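Local coordinates for protein putative beta-glucosidase (Bifidobacterium adolescentis, PDB 5WAB) that hydrolyses beta-glucosidic linkages as a family 3 glycoside hydrolase and probably also releases terminal alpha-L-arabinopyranosyl units from ginsenosides, at residues 548-553 with 574-579; 554-559 with 568-573; 326-331 with 483-488. All blocks are in the same frame, centred on the assembly; numbering follows the deposited sequence.

Interaction 1 (548-553 with 574-579); sequences YATFAI and NTSDVD
Thr550 and Thr575 both carry OG1 between the backbone N and the carbonyl carbon (chi1 near 60° in both), and from there the two hydroxyls meet at 2.8 Å, OG1 to OG1, in a hydrogen bond that either could donate. The side chains cross at about a right angle. Next to them the backbone closes the same pair: Thr575 N gives its hydrogen to Thr550 O at 2.9 Å. Asn574 reaches forward along its own loop, with CG trans to the backbone N (chi1 -171°). Its OD1 takes two hydrogens, one from Ser576 N, which makes an Asx turn, and one from Ser576 OG at 2.7 Å, in the carbonyl plane on a lone pair. Its ND2 gives to Val578 O at 2.8 Å and also to Leu610 O. Ser576 OG in turn accepts from Val578 N, an ST turn. Phe551 lies against this amide, CE2 3.8 Å from Asn574 CB, with ring and amide planes 41° apart. Ala549 CB fits close to Ser576 OG, and Tyr548 CB meets Val578 CG1 at 4.0 Å. Phe551 and Asn574 form the end pair, antiparallel and non-hydrogen-bonded, of the ladder between strands 551-560 and 566-574 in the fibronectin type III-like region. With both ends of its amide engaged, the buried Asn574 is fixed in rotation, and polar bonds within the loop hold the turn leading to strand 580-590.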
loop_
_atom_site.group_PDB
_atom_site.type_symbol
_atom_site.label_atom_id
_atom_site.label_comp_id
_atom_site.label_asym_id
_atom_site.label_seq_id
_atom_site.Cartn_x
_atom_site.Cartn_y
_atom_site.Cartn_z
ATOM N N TYR A 548 4.954 -11.364 -20.950
ATOM C CA TYR A 548 5.372 -12.221 -22.053
ATOM C C TYR A 548 4.280 -12.407 -23.102
ATOM O O TYR A 548 4.566 -12.937 -24.181
ATOM C CB TYR A 548 5.809 -13.594 -21.526
ATOM C CG TYR A 548 7.014 -13.548 -20.607
ATOM C CD1 TYR A 548 7.860 -12.445 -20.592
ATOM C CD2 TYR A 548 7.295 -14.603 -19.743
ATOM C CE1 TYR A 548 8.951 -12.393 -19.745
ATOM C CE2 TYR A 548 8.388 -14.561 -18.893
ATOM C CZ TYR A 548 9.215 -13.454 -18.900
ATOM O OH TYR A 548 10.306 -13.407 -18.058
ATOM N N ALA A 549 3.053 -11.971 -22.829
ATOM C CA ALA A 549 1.936 -12.105 -23.753
ATOM C C ALA A 549 1.537 -10.747 -24.312
ATOM O O ALA A 549 2.006 -9.698 -23.868
ATOM C CB ALA A 549 0.736 -12.762 -23.061
ATOM N N THR A 550 0.649 -10.777 -25.302
ATOM C CA THR A 550 0.064 -9.573 -25.870
ATOM C C THR A 550 -1.445 -9.614 -25.680
ATOM O O THR A 550 -2.059 -10.686 -25.706
ATOM C CB THR A 550 0.402 -9.417 -27.366
ATOM O OG1 THR A 550 -0.087 -10.548 -28.098
ATOM C CG2 THR A 550 1.902 -9.294 -27.565
ATOM N N PHE A 551 -2.038 -8.440 -25.474
ATOM C CA PHE A 551 -3.465 -8.334 -25.211
ATOM C C PHE A 551 -4.067 -7.216 -26.052
ATOM O O PHE A 551 -3.380 -6.270 -26.445
ATOM C CB PHE A 551 -3.738 -8.097 -23.711
ATOM C CG PHE A 551 -3.234 -9.207 -22.828
ATOM C CD1 PHE A 551 -1.918 -9.216 -22.387
ATOM C CD2 PHE A 551 -4.065 -10.252 -22.460
ATOM C CE1 PHE A 551 -1.442 -10.240 -21.589
ATOM C CE2 PHE A 551 -3.595 -11.281 -21.657
ATOM C CZ PHE A 551 -2.281 -11.275 -21.222
ATOM N N ALA A 552 -5.362 -7.340 -26.321
ATOM C CA ALA A 552 -6.111 -6.351 -27.078
ATOM C C ALA A 552 -7.440 -6.107 -26.383
ATOM O O ALA A 552 -8.067 -7.046 -25.885
ATOM C CB ALA A 552 -6.348 -6.803 -28.524
ATOM N N ILE A 553 -7.861 -4.846 -26.351
ATOM C CA ILE A 553 -9.113 -4.443 -25.725
ATOM C C ILE A 553 -10.045 -3.900 -26.799
ATOM O O ILE A 553 -9.665 -3.007 -27.567
ATOM C CB ILE A 553 -8.881 -3.400 -24.617
ATOM C CG1 ILE A 553 -8.057 -4.013 -23.488
ATOM C CG2 ILE A 553 -10.199 -2.878 -24.082
ATOM C CD1 ILE A 553 -7.704 -3.034 -22.408
ATOM N N ASN A 574 -6.316 -12.310 -24.998
ATOM C CA ASN A 574 -4.916 -12.706 -25.119
ATOM C C ASN A 574 -4.647 -13.068 -26.577
ATOM O O ASN A 574 -5.082 -14.122 -27.052
ATOM C CB ASN A 574 -4.606 -13.873 -24.189
ATOM C CG ASN A 574 -3.123 -14.192 -24.121
ATOM O OD1 ASN A 574 -2.362 -13.905 -25.048
ATOM N ND2 ASN A 574 -2.707 -14.798 -23.019
ATOM N N THR A 575 -3.930 -12.198 -27.288
ATOM C CA THR A 575 -3.666 -12.359 -28.711
ATOM C C THR A 575 -2.315 -13.007 -28.995
ATOM O O THR A 575 -1.768 -12.823 -30.086
ATOM C CB THR A 575 -3.744 -11.004 -29.414
ATOM O OG1 THR A 575 -2.763 -10.120 -28.854
ATOM C CG2 THR A 575 -5.129 -10.388 -29.245
ATOM N N SER A 576 -1.770 -13.765 -28.052
ATOM C CA SER A 576 -0.443 -14.351 -28.186
ATOM C C SER A 576 -0.522 -15.867 -28.014
ATOM O O SER A 576 -1.605 -16.454 -27.983
ATOM C CB SER A 576 0.519 -13.718 -27.178
ATOM O OG SER A 576 0.240 -14.172 -25.864
ATOM N N ASP A 577 0.646 -16.503 -27.913
ATOM C CA ASP A 577 0.750 -17.933 -27.653
ATOM C C ASP A 577 1.138 -18.237 -26.213
ATOM O O ASP A 577 1.449 -19.389 -25.897
ATOM C CB ASP A 577 1.770 -18.577 -28.595
ATOM C CG ASP A 577 1.403 -18.415 -30.050
ATOM O OD1 ASP A 577 0.205 -18.558 -30.377
ATOM O OD2 ASP A 577 2.314 -18.155 -30.867
ATOM N N VAL A 578 1.125 -17.235 -25.340
ATOM C CA VAL A 578 1.588 -17.379 -23.966
ATOM C C VAL A 578 0.430 -17.094 -23.022
ATOM O O VAL A 578 -0.253 -16.074 -23.157
ATOM C CB VAL A 578 2.771 -16.444 -23.671
ATOM C CG1 VAL A 578 3.216 -16.597 -22.218
ATOM C CG2 VAL A 578 3.913 -16.720 -24.643
ATOM N N ASP A 579 0.222 -17.989 -22.062
ATOM C CA ASP A 579 -0.765 -17.767 -21.014
ATOM C C ASP A 579 -0.231 -16.723 -20.039
ATOM O O ASP A 579 0.871 -16.880 -19.499
ATOM C CB ASP A 579 -1.071 -19.078 -20.287
ATOM C CG ASP A 579 -1.538 -20.187 -21.231
ATOM O OD1 ASP A 579 -1.827 -19.900 -22.412
ATOM O OD2 ASP A 579 -1.614 -21.354 -20.789
#

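Interaction 2 (554-559 with 568-573); sequences DGVNVA and VTATVT
Asp554 and Thr571 exchange two backbone hydrogen bonds, as do Asn557 and Thr569, and between these antiparallel pairs the register slips by one residue, a beta bulge, while the strand axes run 4.5 Å apart at 172°. The bonds of the second pair are short, Asn557 N to Thr569 O 2.6 Å and Thr569 N to Asn557 O 2.7 Å. Gly555 takes up the extra residue with positive phi (61°), and Val556 CA comes within 3.1 Å of Thr569 O in a CA-H...O contact. On the face of Asp554, Asn557, Thr569 and Thr571, Asp554 holds its CG between the backbone N and the carbonyl carbon (chi1 55°), which turns OD1 over Thr571, 3.6 Å from its CB. On the far side of strand 566-574 from Asp554, Glu617 of strand 615-622 lies close to Thr571 OG1 and touches Thr569. The other face is apolar. Val558 CG2 meets Val568 CG1 at 4.1 Å, the two side chains side by side and pointing the same way; Val556 CG2 rests on Ala570 CB at 3.8 Å. These valines also pack on strands 642-648 and 654-663, through Val646, Val648, Ala657 and Ala659. Strands 551-560 and 566-574 thus form a beta hairpin in one sheet of the fibronectin type III-like sandwich. Its polar face carries the threonines and the aspartate, while its valine face buries hydrocarbon against the second sheet, with the bulge absorbed on the outermost strand.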
loop_
_atom_site.group_PDB
_atom_site.type_symbol
_atom_site.label_atom_id
_atom_site.label_comp_id
_atom_site.label_asym_id
_atom_site.label_seq_id
_atom_site.Cartn_x
_atom_site.Cartn_y
_atom_site.Cartn_z
ATOM N N ASP A 554 -11.256 -4.444 -26.859
ATOM C CA ASP A 554 -12.276 -3.931 -27.760
ATOM C C ASP A 554 -13.635 -4.127 -27.103
ATOM O O ASP A 554 -13.729 -4.571 -25.956
ATOM C CB ASP A 554 -12.192 -4.611 -29.133
ATOM C CG ASP A 554 -12.267 -6.128 -29.047
ATOM O OD1 ASP A 554 -12.484 -6.665 -27.937
ATOM O OD2 ASP A 554 -12.119 -6.786 -30.105
ATOM N N GLY A 555 -14.693 -3.815 -27.844
ATOM C CA GLY A 555 -16.029 -3.940 -27.293
ATOM C C GLY A 555 -16.273 -3.067 -26.084
ATOM O O GLY A 555 -17.109 -3.406 -25.240
ATOM N N VAL A 556 -15.555 -1.949 -25.972
ATOM C CA VAL A 556 -15.707 -1.070 -24.819
ATOM C C VAL A 556 -17.012 -0.301 -24.961
ATOM O O VAL A 556 -17.256 0.361 -25.977
ATOM C CB VAL A 556 -14.511 -0.117 -24.690
ATOM C CG1 VAL A 556 -14.729 0.844 -23.535
ATOM C CG2 VAL A 556 -13.230 -0.903 -24.488
ATOM N N ASN A 557 -17.866 -0.394 -23.945
ATOM C CA ASN A 557 -19.143 0.307 -23.948
ATOM C C ASN A 557 -19.385 0.882 -22.563
ATOM O O ASN A 557 -19.336 0.155 -21.568
ATOM C CB ASN A 557 -20.289 -0.623 -24.355
ATOM C CG ASN A 557 -21.598 0.113 -24.516
ATOM O OD1 ASN A 557 -22.453 0.081 -23.635
ATOM N ND2 ASN A 557 -21.762 0.788 -25.651
ATOM N N VAL A 558 -19.615 2.187 -22.495
ATOM C CA VAL A 558 -19.916 2.870 -21.247
ATOM C C VAL A 558 -21.357 3.353 -21.332
ATOM O O VAL A 558 -21.739 4.010 -22.309
ATOM C CB VAL A 558 -18.937 4.031 -20.992
ATOM C CG1 VAL A 558 -19.210 4.680 -19.647
ATOM C CG2 VAL A 558 -17.495 3.536 -21.072
ATOM N N ALA A 559 -22.159 3.015 -20.326
ATOM C CA ALA A 559 -23.574 3.350 -20.321
ATOM C C ALA A 559 -23.935 4.018 -19.002
ATOM O O ALA A 559 -23.481 3.601 -17.932
ATOM C CB ALA A 559 -24.442 2.106 -20.542
ATOM N N VAL A 568 -19.400 0.324 -17.122
ATOM C CA VAL A 568 -18.391 0.099 -18.149
ATOM C C VAL A 568 -18.394 -1.366 -18.541
ATOM O O VAL A 568 -18.430 -2.251 -17.683
ATOM C CB VAL A 568 -16.992 0.509 -17.670
ATOM C CG1 VAL A 568 -16.017 0.433 -18.830
ATOM C CG2 VAL A 568 -17.040 1.903 -17.113
ATOM N N THR A 569 -18.330 -1.621 -19.839
ATOM C CA THR A 569 -18.263 -2.981 -20.342
ATOM C C THR A 569 -17.146 -3.045 -21.370
ATOM O O THR A 569 -17.066 -2.168 -22.235
ATOM C CB THR A 569 -19.617 -3.338 -20.947
ATOM O OG1 THR A 569 -20.627 -2.914 -20.021
ATOM C CG2 THR A 569 -19.762 -4.873 -21.214
ATOM N N ALA A 570 -16.281 -4.057 -21.272
ATOM C CA ALA A 570 -15.156 -4.198 -22.189
ATOM C C ALA A 570 -14.747 -5.661 -22.318
ATOM O O ALA A 570 -14.988 -6.472 -21.422
ATOM C CB ALA A 570 -13.966 -3.362 -21.721
ATOM N N THR A 571 -14.084 -5.978 -23.434
ATOM C CA THR A 571 -13.535 -7.307 -23.688
ATOM C C THR A 571 -12.020 -7.220 -23.807
ATOM O O THR A 571 -11.499 -6.392 -24.563
ATOM C CB THR A 571 -14.083 -7.919 -24.980
ATOM O OG1 THR A 571 -15.505 -8.060 -24.897
ATOM C CG2 THR A 571 -13.458 -9.302 -25.204
ATOM N N VAL A 572 -11.315 -8.088 -23.090
ATOM C CA VAL A 572 -9.864 -8.180 -23.173
ATOM C C VAL A 572 -9.514 -9.564 -23.702
ATOM O O VAL A 572 -10.119 -10.564 -23.298
ATOM C CB VAL A 572 -9.201 -7.905 -21.807
ATOM C CG1 VAL A 572 -9.811 -8.783 -20.730
ATOM C CG2 VAL A 572 -7.691 -8.095 -21.882
ATOM N N THR A 573 -8.544 -9.626 -24.612
ATOM C CA THR A 573 -8.235 -10.859 -25.326
ATOM C C THR A 573 -6.732 -11.091 -25.338
ATOM O O THR A 573 -5.961 -10.170 -25.627
ATOM C CB THR A 573 -8.766 -10.800 -26.760
ATOM O OG1 THR A 573 -10.153 -10.437 -26.742
ATOM C CG2 THR A 573 -8.604 -12.147 -27.449
#

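Interaction 3 (326-331 with 483-488); sequences LPVAAN and VIFGKV
Phe485 sends its ring from the end of helix 476-484 toward Ala330 and Val328. From CB, with CG trans to the carbonyl carbon (chi1 -68°), the side chain leads to CD1, which sits 3.5 Å from Ala330 CA and 3.9 Å from Ala330 CB. Farther out, CE1 touches Val328 CG1 at 3.9 Å, these two side chains lying alongside one another. Ala330 N stands at the ring edge, in plane, and Ile484 CG2 lies over one face, displaced toward the rim; Leu366 of helix 362-368 packs on the ring as well. Replacing Phe485 by an alanine would probably open a gap beside Ala330 and leave Val328 CG1 without its aromatic neighbour. The polar link is a single backbone bond: Val328 N to Ile484 O, 3.0 Å and nearly straight at 170°. Leu326 CD2 adds a touch on Ile484 CG2 at 3.8 Å. Pro327, preceded by a cis peptide, sets CB 3.7 Å from Gly486 CA, where a side chain would clash. The loop before strand 334-337 is thereby sealed to the helix end within the C-terminal domain by hydrocarbon packing, while its one N-H...O hydrogen bond to the helix end satisfies a carbonyl of the last helical turn.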
loop_
_atom_site.group_PDB
_atom_site.type_symbol
_atom_site.label_atom_id
_atom_site.label_comp_id
_atom_site.label_asym_id
_atom_site.label_seq_id
_atom_site.Cartn_x
_atom_site.Cartn_y
_atom_site.Cartn_z
ATOM N N LEU A 326 13.925 -11.741 -22.191
ATOM C CA LEU A 326 13.167 -12.568 -21.263
ATOM C C LEU A 326 11.941 -13.136 -21.967
ATOM O O LEU A 326 11.257 -12.409 -22.704
ATOM C CB LEU A 326 12.727 -11.763 -20.040
ATOM C CG LEU A 326 13.828 -11.365 -19.057
ATOM C CD1 LEU A 326 13.324 -10.278 -18.125
ATOM C CD2 LEU A 326 14.326 -12.559 -18.260
ATOM N N PRO A 327 11.614 -14.422 -21.762
ATOM C CA PRO A 327 12.301 -15.396 -20.906
ATOM C C PRO A 327 13.607 -15.957 -21.461
ATOM O O PRO A 327 13.850 -15.935 -22.671
ATOM C CB PRO A 327 11.279 -16.535 -20.777
ATOM C CG PRO A 327 10.041 -16.078 -21.483
ATOM C CD PRO A 327 10.453 -15.025 -22.435
ATOM N N VAL A 328 14.427 -16.473 -20.551
ATOM C CA VAL A 328 15.695 -17.116 -20.873
ATOM C C VAL A 328 15.417 -18.585 -21.174
ATOM O O VAL A 328 14.562 -19.211 -20.536
ATOM C CB VAL A 328 16.698 -16.932 -19.718
ATOM C CG1 VAL A 328 17.975 -17.697 -19.977
ATOM C CG2 VAL A 328 16.989 -15.455 -19.526
ATOM N N ALA A 329 16.143 -19.141 -22.148
ATOM C CA ALA A 329 15.922 -20.493 -22.657
ATOM C C ALA A 329 16.246 -21.614 -21.673
ATOM O O ALA A 329 16.191 -22.780 -22.083
ATOM C CB ALA A 329 16.737 -20.695 -23.933
ATOM N N ALA A 330 16.601 -21.317 -20.425
ATOM C CA ALA A 330 16.858 -22.324 -19.392
ATOM C C ALA A 330 18.034 -23.260 -19.685
ATOM O O ALA A 330 18.664 -23.763 -18.747
ATOM C CB ALA A 330 15.597 -23.158 -19.142
ATOM N N ASN A 331 18.321 -23.539 -20.959
ATOM C CA ASN A 331 19.484 -24.339 -21.331
ATOM C C ASN A 331 20.689 -23.469 -21.672
ATOM O O ASN A 331 21.740 -23.997 -22.048
ATOM C CB ASN A 331 19.152 -25.279 -22.504
ATOM C CG ASN A 331 18.758 -24.542 -23.764
ATOM O OD1 ASN A 331 18.699 -23.314 -23.799
ATOM N ND2 ASN A 331 18.485 -25.299 -24.817
ATOM N N VAL A 483 9.647 -16.727 -13.277
ATOM C CA VAL A 483 9.380 -15.620 -14.186
ATOM C C VAL A 483 10.498 -15.484 -15.212
ATOM O O VAL A 483 10.248 -15.396 -16.419
ATOM C CB VAL A 483 9.181 -14.315 -13.394
ATOM C CG1 VAL A 483 9.135 -13.128 -14.342
ATOM C CG2 VAL A 483 7.907 -14.389 -12.558
ATOM N N ILE A 484 11.746 -15.482 -14.742
ATOM C CA ILE A 484 12.890 -15.252 -15.620
ATOM C C ILE A 484 13.011 -16.367 -16.649
ATOM O O ILE A 484 13.381 -16.127 -17.807
ATOM C CB ILE A 484 14.171 -15.105 -14.777
ATOM C CG1 ILE A 484 14.118 -13.810 -13.962
ATOM C CG2 ILE A 484 15.416 -15.166 -15.650
ATOM C CD1 ILE A 484 15.245 -13.663 -12.962
ATOM N N PHE A 485 12.675 -17.595 -16.262
ATOM C CA PHE A 485 12.794 -18.738 -17.155
ATOM C C PHE A 485 11.463 -19.142 -17.765
ATOM O O PHE A 485 11.368 -20.215 -18.369
ATOM C CB PHE A 485 13.442 -19.911 -16.426
ATOM C CG PHE A 485 14.876 -19.666 -16.082
ATOM C CD1 PHE A 485 15.872 -19.896 -17.015
ATOM C CD2 PHE A 485 15.227 -19.164 -14.846
ATOM C CE1 PHE A 485 17.194 -19.655 -16.712
ATOM C CE2 PHE A 485 16.546 -18.917 -14.535
ATOM C CZ PHE A 485 17.533 -19.165 -15.469
ATOM N N GLY A 486 10.434 -18.316 -17.608
ATOM C CA GLY A 486 9.233 -18.467 -18.394
ATOM C C GLY A 486 8.253 -19.502 -17.906
ATOM O O GLY A 486 7.316 -19.830 -18.640
ATOM N N LYS A 487 8.448 -20.051 -16.706
ATOM C CA LYS A 487 7.418 -20.915 -16.142
ATOM C C LYS A 487 6.116 -20.152 -15.945
ATOM O O LYS A 487 5.033 -20.734 -16.070
ATOM C CB LYS A 487 7.889 -21.522 -14.819
ATOM C CG LYS A 487 9.103 -22.445 -14.950
ATOM C CD LYS A 487 8.862 -23.535 -15.996
ATOM C CE LYS A 487 10.014 -24.533 -16.067
ATOM N NZ LYS A 487 11.322 -23.875 -16.344
ATOM N N VAL A 488 6.206 -18.848 -15.667
ATOM C CA VAL A 488 5.048 -17.977 -15.535
ATOM C C VAL A 488 5.415 -16.637 -16.155
ATOM O O VAL A 488 6.584 -16.235 -16.156
ATOM C CB VAL A 488 4.644 -17.788 -14.055
ATOM C CG1 VAL A 488 5.863 -17.427 -13.222
ATOM C CG2 VAL A 488 3.523 -16.765 -13.900
#

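How the interactions relate
From the N terminus, the chain first lays down 326-331, between strands 317-321 and 334-337, and after 151 intervening residues returns with 483-488 to close interaction 3 within the C-terminal domain. Interaction 1 opens at residue 548, after that loop is shut, so the two are in series. Interaction 2 falls within the loop of interaction 1, sharing the hairpin of strands 551-560 and 566-574, and Ala552 O to Thr573 N (2.9 Å) probably continues its ladder between them. Tyr548 ties interaction 1 to interaction 3: its OH bonds probably to Val483 O at 2.6 Å, joining the hairpin's start to the helix end. Interactions 2 and 3 do not touch, their nearest atoms about 16 Å apart.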